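Local coordinates for protein putative acetylornithine deacetylase (Sulfolobus tokodaii, PDB 3VPB) that probably joins glutamate, at the expense of ATP, to the C-terminal glutamate side chain of the carrier protein LysW during arginine biosynthesis, at residues B[1-11]-B[46-56]; B[215-225]-B[238-248]. One frame throughout, in Å; residues are numbered along the deposited sequence.

Contact 1: residues B[1-11]-B[46-56]; sequences MRVVLIVDIVR and RYDVAIIRPVS
V3 to I6 pair with V49 to I52 as parallel neighbours: the axes of strands 2-7 and 49-52 approach to 4.7 Å at 20°, and V4 N binds V49 O at 2.9 Å while I51 N returns a bond to V4 O. D48 OD2 takes the backbone N of R2 at 2.8 Å through its anti lone pair. V4 packs against the Y47 ring: its CB stands 3.5 Å from the centroid, 6° off the normal, a CH-pi contact over the face, and its CG1 touches A50 CB. R46 CG covers the ring's other face and lies over one face of the R2 guanidinium; D29 bonds Y47 OH and salt-bridges R2. Past the strands, D8 turns its CG between its own N and carbonyl carbon (chi1 54°), bringing the carboxylate to P54-S56. V55 N reaches D8 OD2 at 2.8 Å and nearly straight, I9 N meets the same oxygen from the opposite face, and OD1 receives S56 N through its syn lone pair; these three N-H groups tie the loop after strand 2-7 to the residues before helix 57-69. R59 adds a salt bridge to D8 OD1. These are the central strands of the Rossmann-like pre-ATP-grasp sheet, between strands 27-32 and 73-75; helix 57-69 packs on I6 and A50, helices 12-23 and 268-280 on I51, and W54 of the separate LysW chain on V55.

Contact 2: residues B[215-225]-B[238-248]; sequences DEKLKETVVKA and ILEHPNKGYVV. With ADP (adenosine-5'-diphosphate), chain L.
Y246, with far more surface buried here than any other residue, lies against the first turn of helix 216-225, its ring beside L218 and its hydroxyl at D215. L218 CD1 stands 4.0 Å from the ring centroid and almost on the normal, a CH-pi contact over the face, and L218 CB comes within 3.6 Å of Y246 CE2. The two side chains cross at about a right angle, and L218 CD1 also touches I238 CD1 at 3.6 Å. Y246 OH donates to D215 OD2 at 3.0 Å, on the syn side but 35° out of the carboxylate plane. The other oxygen, D215 OD1, accepts from L218 N at 2.9 Å; one N-cap carboxylate thus holds both the helix start and the tyrosine. In the ATP-grasp domain this helix packs on the antiparallel sheet whose neighbouring strands 233-241 and 245-252 form a hairpin, running nearly parallel to strand 245-248 (16°). L239, a residue of the ADP pocket on the hairpin, brings its CD1 to 3.7 Å from C6 of ADP. With T221 OG1 beside the backbone N (chi1 -58°), CG2 falls anti to that N and lies against V248 CG2, while OG1 bonds K217 O at 2.7 Å. A water donates to both T221 OG1 and Y246 O, bridging helix and strand. Deeper in, V222 CG2 meets I238 CD1, while C179 of strand 175-182 and L186 of strand 185-193 pack on V222.

How the contacts relate
Contact 1 is a buried strand pair in the pre-ATP-grasp domain, contact 2 a partly buried helix-on-sheet pairing in the ATP-grasp domain; their centres lie 31 Å apart on opposite sides of the chain's centre, with no touch between them. Neither shares a helix or strand with the other. Backbone hydrogen bonds between neighbouring strands dominate the first, whereas side chains join helix to sheet in the second. D8, in a loop past a strand end, gathers three backbone N-H groups; D215, at an N-cap, takes the N-H of L218 and the hydroxyl of Y246. Contact 1 ends beside LysW and the glutamate site, where R11 pairs with E256; contact 2 borders ADP through L239.

Contact 1: residues B[1-11]-B[46-56]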
loop_
_atom_site.group_PDB
_atom_site.type_symbol
_atom_site.label_atom_id
_atom_site.label_comp_id
_atom_site.label_asym_id
_atom_site.label_seq_id
_atom_site.Cartn_x
_atom_site.Cartn_y
_atom_site.Cartn_z
ATOM N N MET B 1 33.830 28.197 -5.780
ATOM C CA MET B 1 32.914 27.028 -5.911
ATOM C C MET B 1 31.887 27.090 -4.783
ATOM O O MET B 1 32.200 27.485 -3.651
ATOM C CB MET B 1 33.717 25.727 -5.865
ATOM C CG MET B 1 32.988 24.488 -6.335
ATOM S SD MET B 1 34.033 23.000 -6.295
ATOM C CE MET B 1 34.808 23.090 -4.697
ATOM N N ARG B 2 30.647 26.776 -5.132
ATOM C CA ARG B 2 29.553 26.732 -4.183
ATOM C C ARG B 2 28.918 25.370 -4.328
ATOM O O ARG B 2 28.467 25.001 -5.410
ATOM C CB ARG B 2 28.526 27.836 -4.470
ATOM C CG ARG B 2 28.580 28.964 -3.490
ATOM C CD ARG B 2 27.276 29.077 -2.682
ATOM N NE ARG B 2 26.452 30.141 -3.248
ATOM C CZ ARG B 2 25.301 30.586 -2.745
ATOM N NH1 ARG B 2 24.769 30.049 -1.638
ATOM N NH2 ARG B 2 24.670 31.576 -3.371
ATOM N N VAL B 3 28.874 24.642 -3.225
ATOM C CA VAL B 3 28.366 23.286 -3.206
ATOM C C VAL B 3 27.064 23.280 -2.427
ATOM O O VAL B 3 26.916 23.999 -1.452
ATOM C CB VAL B 3 29.378 22.335 -2.488
ATOM C CG1 VAL B 3 28.789 20.923 -2.290
ATOM C CG2 VAL B 3 30.693 22.276 -3.273
ATOM N N VAL B 4 26.105 22.480 -2.882
ATOM C CA VAL B 4 24.930 22.215 -2.053
ATOM C C VAL B 4 24.891 20.751 -1.681
ATOM O O VAL B 4 25.094 19.889 -2.522
ATOM C CB VAL B 4 23.588 22.721 -2.702
ATOM C CG1 VAL B 4 23.278 22.020 -3.996
ATOM C CG2 VAL B 4 22.407 22.564 -1.692
ATOM N N LEU B 5 24.634 20.475 -0.404
ATOM C CA LEU B 5 24.531 19.116 0.090
ATOM C C LEU B 5 23.042 18.859 0.303
ATOM O O LEU B 5 22.421 19.556 1.069
ATOM C CB LEU B 5 25.321 18.981 1.412
ATOM C CG LEU B 5 25.314 17.660 2.216
ATOM C CD1 LEU B 5 25.890 16.508 1.365
ATOM C CD2 LEU B 5 26.144 17.812 3.521
ATOM N N ILE B 6 22.488 17.906 -0.449
ATOM C CA ILE B 6 21.061 17.669 -0.502
ATOM C C ILE B 6 20.782 16.469 0.396
ATOM O O ILE B 6 21.340 15.394 0.194
ATOM C CB ILE B 6 20.623 17.330 -1.966
ATOM C CG1 ILE B 6 20.855 18.520 -2.907
ATOM C CG2 ILE B 6 19.163 16.824 -2.010
ATOM C CD1 ILE B 6 19.977 19.764 -2.567
ATOM N N VAL B 7 19.912 16.640 1.392
ATOM C CA VAL B 7 19.735 15.592 2.402
ATOM C C VAL B 7 18.244 15.425 2.729
ATOM O O VAL B 7 17.438 16.298 2.394
ATOM C CB VAL B 7 20.500 15.956 3.714
ATOM C CG1 VAL B 7 21.999 16.230 3.413
ATOM C CG2 VAL B 7 19.856 17.164 4.439
ATOM N N ASP B 8 17.876 14.296 3.331
ATOM C CA ASP B 8 16.567 14.209 3.989
ATOM C C ASP B 8 16.729 13.794 5.445
ATOM O O ASP B 8 16.278 14.489 6.369
ATOM C CB ASP B 8 15.527 13.358 3.208
ATOM C CG ASP B 8 16.007 11.948 2.853
ATOM O OD1 ASP B 8 15.289 11.261 2.059
ATOM O OD2 ASP B 8 17.059 11.494 3.346
ATOM N N ILE B 9 17.374 12.655 5.650
ATOM C CA ILE B 9 17.777 12.253 6.986
ATOM C C ILE B 9 19.292 12.380 7.039
ATOM O O ILE B 9 19.988 11.889 6.152
ATOM C CB ILE B 9 17.354 10.793 7.321
ATOM C CG1 ILE B 9 15.845 10.690 7.599
ATOM C CG2 ILE B 9 18.115 10.298 8.562
ATOM C CD1 ILE B 9 14.930 10.874 6.401
ATOM N N VAL B 10 19.797 13.043 8.069
ATOM C CA VAL B 10 21.228 13.258 8.230
ATOM C C VAL B 10 21.832 12.116 9.053
ATOM O O VAL B 10 21.577 12.008 10.267
ATOM C CB VAL B 10 21.525 14.656 8.854
ATOM C CG1 VAL B 10 22.965 14.765 9.262
ATOM C CG2 VAL B 10 21.180 15.773 7.863
ATOM N N ARG B 11 22.556 11.223 8.372
ATOM C CA ARG B 11 23.276 10.127 9.032
ATOM C C ARG B 11 24.718 10.543 9.273
ATOM O O ARG B 11 25.151 11.631 8.853
ATOM C CB ARG B 11 23.316 8.857 8.154
ATOM C CG ARG B 11 22.001 8.356 7.629
ATOM C CD ARG B 11 22.206 7.467 6.426
ATOM N NE ARG B 11 22.424 8.258 5.206
ATOM C CZ ARG B 11 22.236 7.808 3.972
ATOM N NH1 ARG B 11 21.836 6.555 3.791
ATOM N NH2 ARG B 11 22.421 8.621 2.921
ATOM N N ARG B 46 22.878 28.893 -8.767
ATOM C CA ARG B 46 23.863 29.521 -7.899
ATOM C C ARG B 46 24.880 28.492 -7.377
ATOM O O ARG B 46 25.986 28.871 -6.978
ATOM C CB ARG B 46 23.172 30.270 -6.752
ATOM C CG ARG B 46 22.604 29.406 -5.626
ATOM C CD ARG B 46 21.744 30.269 -4.711
ATOM N NE ARG B 46 21.077 29.534 -3.640
ATOM C CZ ARG B 46 19.836 29.051 -3.716
ATOM N NH1 ARG B 46 19.309 28.414 -2.678
ATOM N NH2 ARG B 46 19.120 29.191 -4.829
ATOM N N TYR B 47 24.513 27.202 -7.402
ATOM C CA TYR B 47 25.441 26.131 -7.000
ATOM C C TYR B 47 26.146 25.539 -8.196
ATOM O O TYR B 47 25.558 25.342 -9.262
ATOM C CB TYR B 47 24.732 25.027 -6.214
ATOM C CG TYR B 47 23.983 25.550 -5.015
ATOM C CD1 TYR B 47 24.670 26.055 -3.914
ATOM C CD2 TYR B 47 22.586 25.543 -4.987
ATOM C CE1 TYR B 47 23.986 26.544 -2.808
ATOM C CE2 TYR B 47 21.887 26.028 -3.871
ATOM C CZ TYR B 47 22.607 26.540 -2.801
ATOM O OH TYR B 47 21.929 27.005 -1.695
ATOM N N ASP B 48 27.431 25.281 -8.014
ATOM C CA ASP B 48 28.248 24.649 -9.032
ATOM C C ASP B 48 28.105 23.132 -8.993
ATOM O O ASP B 48 28.029 22.466 -10.050
ATOM C CB ASP B 48 29.676 25.113 -8.828
ATOM C CG ASP B 48 29.781 26.646 -8.897
ATOM O OD1 ASP B 48 29.475 27.203 -9.970
ATOM O OD2 ASP B 48 30.079 27.289 -7.875
ATOM N N VAL B 49 28.021 22.582 -7.775
ATOM C CA VAL B 49 27.982 21.133 -7.606
ATOM C C VAL B 49 26.974 20.813 -6.508
ATOM O O VAL B 49 26.906 21.524 -5.521
ATOM C CB VAL B 49 29.362 20.560 -7.174
ATOM C CG1 VAL B 49 29.254 19.066 -6.854
ATOM C CG2 VAL B 49 30.411 20.784 -8.260
ATOM N N ALA B 50 26.221 19.738 -6.710
ATOM C CA ALA B 50 25.283 19.219 -5.682
ATOM C C ALA B 50 25.693 17.801 -5.288
ATOM O O ALA B 50 25.954 16.968 -6.152
ATOM C CB ALA B 50 23.858 19.232 -6.224
ATOM N N ILE B 51 25.771 17.528 -3.982
ATOM C CA ILE B 51 26.146 16.178 -3.518
ATOM C C ILE B 51 24.825 15.591 -3.068
ATOM O O ILE B 51 24.185 16.147 -2.191
ATOM C CB ILE B 51 27.134 16.237 -2.354
ATOM C CG1 ILE B 51 28.412 16.971 -2.772
ATOM C CG2 ILE B 51 27.450 14.803 -1.787
ATOM C CD1 ILE B 51 29.428 17.084 -1.603
ATOM N N ILE B 52 24.390 14.531 -3.743
ATOM C CA ILE B 52 23.006 14.074 -3.597
ATOM C C ILE B 52 23.016 12.961 -2.561
ATOM O O ILE B 52 23.458 11.857 -2.840
ATOM C CB ILE B 52 22.428 13.533 -4.962
ATOM C CG1 ILE B 52 22.451 14.615 -6.080
ATOM C CG2 ILE B 52 21.009 12.970 -4.732
ATOM C CD1 ILE B 52 21.659 15.931 -5.738
ATOM N N ARG B 53 22.448 13.249 -1.392
ATOM C CA ARG B 53 22.529 12.357 -0.231
ATOM C C ARG B 53 21.199 11.874 0.419
ATOM O O ARG B 53 21.253 11.254 1.477
ATOM C CB ARG B 53 23.446 12.996 0.833
ATOM C CG ARG B 53 24.928 13.103 0.391
ATOM C CD ARG B 53 25.507 11.743 0.026
ATOM N NE ARG B 53 25.442 10.828 1.173
ATOM C CZ ARG B 53 25.984 9.615 1.178
ATOM N NH1 ARG B 53 25.899 8.847 2.260
ATOM N NH2 ARG B 53 26.632 9.187 0.102
ATOM N N PRO B 54 20.011 12.128 -0.193
ATOM C CA PRO B 54 18.823 11.595 0.476
ATOM C C PRO B 54 18.845 10.069 0.609
ATOM O O PRO B 54 19.344 9.365 -0.286
ATOM C CB PRO B 54 17.670 12.013 -0.476
ATOM C CG PRO B 54 18.200 13.217 -1.166
ATOM C CD PRO B 54 19.633 12.831 -1.425
ATOM N N VAL B 55 18.258 9.586 1.707
ATOM C CA VAL B 55 18.121 8.153 1.999
ATOM C C VAL B 55 17.029 7.584 1.092
ATOM O O VAL B 55 17.081 6.415 0.681
ATOM C CB VAL B 55 17.734 7.913 3.488
ATOM C CG1 VAL B 55 17.736 6.407 3.844
ATOM C CG2 VAL B 55 18.650 8.704 4.440
ATOM N N SER B 56 16.030 8.410 0.768
ATOM C CA SER B 56 14.951 7.968 -0.141
ATOM C C SER B 56 15.521 8.018 -1.552
ATOM O O SER B 56 15.979 9.075 -1.973
ATOM C CB SER B 56 13.764 8.927 -0.068
ATOM O OG SER B 56 12.921 8.755 -1.206
HETATM O O HOH W 1 20.199 12.482 3.671
#

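Contact 2: residues B[215-225]-B[238-248]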
loop_
_atom_site.group_PDB
_atom_site.type_symbol
_atom_site.label_atom_id
_atom_site.label_comp_id
_atom_site.label_asym_id
_atom_site.label_seq_id
_atom_site.Cartn_x
_atom_site.Cartn_y
_atom_site.Cartn_z
ATOM N N ASP B 215 43.021 -8.025 -5.406
ATOM C CA ASP B 215 43.836 -8.497 -6.521
ATOM C C ASP B 215 43.421 -7.803 -7.811
ATOM O O ASP B 215 42.390 -7.109 -7.860
ATOM C CB ASP B 215 43.751 -10.031 -6.662
ATOM C CG ASP B 215 42.323 -10.539 -6.901
ATOM O OD1 ASP B 215 41.591 -9.984 -7.753
ATOM O OD2 ASP B 215 41.949 -11.539 -6.245
ATOM N N GLU B 216 44.220 -7.985 -8.857
ATOM C CA GLU B 216 43.967 -7.297 -10.109
ATOM C C GLU B 216 42.598 -7.576 -10.723
ATOM O O GLU B 216 41.956 -6.640 -11.190
ATOM C CB GLU B 216 45.085 -7.540 -11.130
ATOM C CG GLU B 216 46.127 -6.434 -11.121
ATOM C CD GLU B 216 45.542 -5.040 -11.430
ATOM O OE1 GLU B 216 44.593 -4.930 -12.248
ATOM O OE2 GLU B 216 46.037 -4.047 -10.851
ATOM N N LYS B 217 42.165 -8.839 -10.717
ATOM C CA LYS B 217 40.893 -9.223 -11.330
ATOM C C LYS B 217 39.742 -8.484 -10.649
ATOM O O LYS B 217 38.802 -8.088 -11.302
ATOM C CB LYS B 217 40.645 -10.729 -11.231
ATOM C CG LYS B 217 41.715 -11.616 -11.883
ATOM C CD LYS B 217 42.046 -12.852 -11.023
ATOM C CE LYS B 217 42.939 -12.492 -9.815
ATOM N NZ LYS B 217 44.002 -11.450 -10.122
ATOM N N LEU B 218 39.831 -8.321 -9.331
ATOM C CA LEU B 218 38.785 -7.599 -8.577
ATOM C C LEU B 218 38.745 -6.134 -8.982
ATOM O O LEU B 218 37.672 -5.601 -9.265
ATOM C CB LEU B 218 39.015 -7.710 -7.076
ATOM C CG LEU B 218 37.983 -7.048 -6.155
ATOM C CD1 LEU B 218 36.542 -7.446 -6.518
ATOM C CD2 LEU B 218 38.314 -7.359 -4.713
ATOM N N LYS B 219 39.917 -5.496 -9.015
ATOM C CA LYS B 219 40.006 -4.087 -9.383
ATOM C C LYS B 219 39.433 -3.865 -10.782
ATOM O O LYS B 219 38.663 -2.938 -10.987
ATOM C CB LYS B 219 41.463 -3.582 -9.309
ATOM C CG LYS B 219 41.691 -2.208 -9.976
ATOM C CD LYS B 219 43.040 -2.192 -10.724
ATOM C CE LYS B 219 43.022 -1.359 -12.029
ATOM N NZ LYS B 219 42.201 -1.843 -13.208
ATOM N N GLU B 220 39.819 -4.731 -11.723
ATOM C CA GLU B 220 39.413 -4.638 -13.127
ATOM C C GLU B 220 37.905 -4.791 -13.258
ATOM O O GLU B 220 37.270 -4.098 -14.050
ATOM C CB GLU B 220 40.105 -5.743 -13.942
ATOM C CG GLU B 220 41.581 -5.517 -14.116
ATOM C CD GLU B 220 42.376 -6.784 -14.499
ATOM O OE1 GLU B 220 41.820 -7.921 -14.518
ATOM O OE2 GLU B 220 43.585 -6.629 -14.780
ATOM N N THR B 221 37.350 -5.710 -12.471
ATOM C CA THR B 221 35.905 -5.941 -12.461
ATOM C C THR B 221 35.172 -4.687 -12.010
ATOM O O THR B 221 34.265 -4.230 -12.707
ATOM C CB THR B 221 35.526 -7.127 -11.560
ATOM O OG1 THR B 221 36.214 -8.296 -12.025
ATOM C CG2 THR B 221 34.032 -7.372 -11.615
ATOM N N VAL B 222 35.560 -4.153 -10.844
ATOM C CA VAL B 222 34.932 -2.946 -10.294
ATOM C C VAL B 222 35.054 -1.778 -11.277
ATOM O O VAL B 222 34.064 -1.105 -11.575
ATOM C CB VAL B 222 35.529 -2.538 -8.920
ATOM C CG1 VAL B 222 34.953 -1.221 -8.419
ATOM C CG2 VAL B 222 35.304 -3.628 -7.884
ATOM N N VAL B 223 36.264 -1.534 -11.779
ATOM C CA VAL B 223 36.464 -0.372 -12.637
ATOM C C VAL B 223 35.602 -0.450 -13.901
ATOM O O VAL B 223 34.970 0.532 -14.285
ATOM C CB VAL B 223 37.967 -0.089 -12.925
ATOM C CG1 VAL B 223 38.129 1.016 -13.973
ATOM C CG2 VAL B 223 38.672 0.338 -11.610
ATOM N N LYS B 224 35.566 -1.618 -14.533
ATOM C CA LYS B 224 34.767 -1.795 -15.735
ATOM C C LYS B 224 33.267 -1.570 -15.442
ATOM O O LYS B 224 32.571 -0.860 -16.184
ATOM C CB LYS B 224 35.020 -3.172 -16.333
ATOM C CG LYS B 224 34.222 -3.471 -17.611
ATOM C CD LYS B 224 34.707 -2.625 -18.771
ATOM C CE LYS B 224 33.638 -2.477 -19.862
ATOM N NZ LYS B 224 34.016 -1.376 -20.823
ATOM N N ALA B 225 32.792 -2.145 -14.340
ATOM C CA ALA B 225 31.373 -2.031 -13.942
ATOM C C ALA B 225 30.937 -0.572 -13.739
ATOM O O ALA B 225 29.916 -0.108 -14.283
ATOM C CB ALA B 225 31.120 -2.863 -12.685
ATOM N N ILE B 238 29.974 -7.205 -4.747
ATOM C CA ILE B 238 30.463 -8.355 -5.513
ATOM C C ILE B 238 30.341 -9.669 -4.723
ATOM O O ILE B 238 30.559 -9.707 -3.513
ATOM C CB ILE B 238 31.920 -8.099 -5.984
ATOM C CG1 ILE B 238 31.886 -7.073 -7.122
ATOM C CG2 ILE B 238 32.616 -9.419 -6.426
ATOM C CD1 ILE B 238 33.229 -6.445 -7.434
ATOM N N LEU B 239 29.913 -10.722 -5.427
ATOM C CA LEU B 239 29.801 -12.061 -4.877
ATOM C C LEU B 239 30.896 -12.931 -5.470
ATOM O O LEU B 239 31.375 -12.683 -6.594
ATOM C CB LEU B 239 28.439 -12.683 -5.202
ATOM C CG LEU B 239 27.235 -11.943 -4.611
ATOM C CD1 LEU B 239 25.959 -12.345 -5.349
ATOM C CD2 LEU B 239 27.181 -12.241 -3.120
ATOM N N GLU B 240 31.289 -13.960 -4.725
ATOM C CA GLU B 240 32.394 -14.836 -5.172
ATOM C C GLU B 240 31.830 -16.212 -5.481
ATOM O O GLU B 240 31.284 -16.884 -4.575
ATOM C CB GLU B 240 33.469 -14.931 -4.092
ATOM C CG GLU B 240 34.107 -13.574 -3.777
ATOM C CD GLU B 240 34.775 -13.545 -2.417
ATOM O OE1 GLU B 240 34.069 -13.449 -1.386
ATOM O OE2 GLU B 240 36.019 -13.596 -2.373
ATOM N N HIS B 241 31.886 -16.578 -6.759
ATOM C CA HIS B 241 31.331 -17.839 -7.247
ATOM C C HIS B 241 32.442 -18.882 -7.258
ATOM O O HIS B 241 33.541 -18.594 -7.747
ATOM C CB HIS B 241 30.768 -17.667 -8.667
ATOM C CG HIS B 241 29.932 -18.820 -9.126
ATOM N ND1 HIS B 241 30.476 -19.998 -9.598
ATOM C CD2 HIS B 241 28.588 -18.983 -9.171
ATOM C CE1 HIS B 241 29.507 -20.825 -9.935
ATOM N NE2 HIS B 241 28.351 -20.240 -9.673
ATOM N N PRO B 242 32.159 -20.088 -6.732
ATOM C CA PRO B 242 33.156 -21.161 -6.621
ATOM C C PRO B 242 33.850 -21.526 -7.948
ATOM O O PRO B 242 34.996 -21.968 -7.914
ATOM C CB PRO B 242 32.331 -22.373 -6.178
ATOM C CG PRO B 242 31.085 -21.866 -5.627
ATOM C CD PRO B 242 30.855 -20.474 -6.148
ATOM N N ASN B 243 33.164 -21.371 -9.085
ATOM C CA ASN B 243 33.774 -21.654 -10.397
ATOM C C ASN B 243 34.106 -20.389 -11.179
ATOM O O ASN B 243 35.164 -20.298 -11.811
ATOM C CB ASN B 243 32.875 -22.576 -11.254
ATOM C CG ASN B 243 32.435 -23.829 -10.514
ATOM O OD1 ASN B 243 31.241 -24.170 -10.488
ATOM N ND2 ASN B 243 33.393 -24.530 -9.911
ATOM N N LYS B 244 33.202 -19.414 -11.137
ATOM C CA LYS B 244 33.271 -18.232 -12.018
ATOM C C LYS B 244 34.056 -17.038 -11.471
ATOM O O LYS B 244 34.366 -16.100 -12.214
ATOM C CB LYS B 244 31.861 -17.768 -12.416
ATOM C CG LYS B 244 31.046 -18.784 -13.208
ATOM C CD LYS B 244 29.709 -18.191 -13.683
ATOM C CE LYS B 244 28.609 -18.238 -12.617
ATOM N NZ LYS B 244 27.339 -17.621 -13.149
ATOM N N GLY B 245 34.361 -17.053 -10.178
ATOM C CA GLY B 245 35.064 -15.962 -9.530
ATOM C C GLY B 245 34.156 -14.797 -9.224
ATOM O O GLY B 245 33.046 -14.980 -8.704
ATOM N N TYR B 246 34.621 -13.589 -9.542
ATOM C CA TYR B 246 33.892 -12.386 -9.113
ATOM C C TYR B 246 32.685 -12.123 -10.010
ATOM O O TYR B 246 32.790 -12.100 -11.243
ATOM C CB TYR B 246 34.788 -11.154 -9.081
ATOM C CG TYR B 246 35.940 -11.249 -8.104
ATOM C CD1 TYR B 246 35.701 -11.477 -6.750
ATOM C CD2 TYR B 246 37.263 -11.093 -8.533
ATOM C CE1 TYR B 246 36.760 -11.563 -5.825
ATOM C CE2 TYR B 246 38.336 -11.170 -7.612
ATOM C CZ TYR B 246 38.062 -11.401 -6.268
ATOM O OH TYR B 246 39.083 -11.483 -5.356
ATOM N N VAL B 247 31.552 -11.902 -9.364
ATOM C CA VAL B 247 30.280 -11.673 -10.040
ATOM C C VAL B 247 29.729 -10.380 -9.451
ATOM O O VAL B 247 29.635 -10.253 -8.226
ATOM C CB VAL B 247 29.321 -12.880 -9.772
ATOM C CG1 VAL B 247 28.015 -12.685 -10.459
ATOM C CG2 VAL B 247 29.917 -14.189 -10.282
ATOM N N VAL B 248 29.354 -9.426 -10.302
ATOM C CA VAL B 248 28.791 -8.165 -9.799
ATOM C C VAL B 248 27.313 -8.355 -9.488
ATOM O O VAL B 248 26.525 -8.776 -10.355
ATOM C CB VAL B 248 29.000 -6.991 -10.790
ATOM C CG1 VAL B 248 28.428 -5.692 -10.202
ATOM C CG2 VAL B 248 30.483 -6.830 -11.082
HETATM P PB ADP L . 20.458 -4.734 -1.426
HETATM O O1B ADP L . 20.403 -3.622 -2.405
HETATM O O2B ADP L . 21.706 -4.801 -0.562
HETATM O O3B ADP L . 19.211 -4.951 -0.617
HETATM P PA ADP L . 21.647 -7.097 -2.630
HETATM O O1A ADP L . 21.285 -7.715 -3.977
HETATM O O2A ADP L . 22.990 -6.458 -2.355
HETATM O O3A ADP L . 20.450 -6.064 -2.339
HETATM O "O5'" ADP L . 21.400 -8.258 -1.548
HETATM C "C5'" ADP L . 21.655 -8.107 -0.151
HETATM C "C4'" ADP L . 22.458 -9.291 0.353
HETATM O "O4'" ADP L . 21.780 -10.498 -0.010
HETATM C "C3'" ADP L . 23.821 -9.360 -0.342
HETATM O "O3'" ADP L . 24.810 -8.628 0.393
HETATM C "C2'" ADP L . 24.121 -10.840 -0.338
HETATM O "O2'" ADP L . 24.649 -11.241 0.934
HETATM C "C1'" ADP L . 22.749 -11.446 -0.471
HETATM N N9 ADP L . 22.454 -11.762 -1.882
HETATM C C8 ADP L . 21.717 -11.034 -2.760
HETATM N N7 ADP L . 21.646 -11.697 -3.924
HETATM C C5 ADP L . 22.330 -12.850 -3.788
HETATM C C6 ADP L . 22.671 -13.992 -4.645
HETATM N N6 ADP L . 22.208 -14.043 -5.908
HETATM N N1 ADP L . 23.383 -15.023 -4.099
HETATM C C2 ADP L . 23.831 -15.001 -2.838
HETATM N N3 ADP L . 23.577 -13.953 -2.013
HETATM C C4 ADP L . 22.855 -12.885 -2.448
HETATM O O HOH W 2 34.509 -10.775 -12.571
#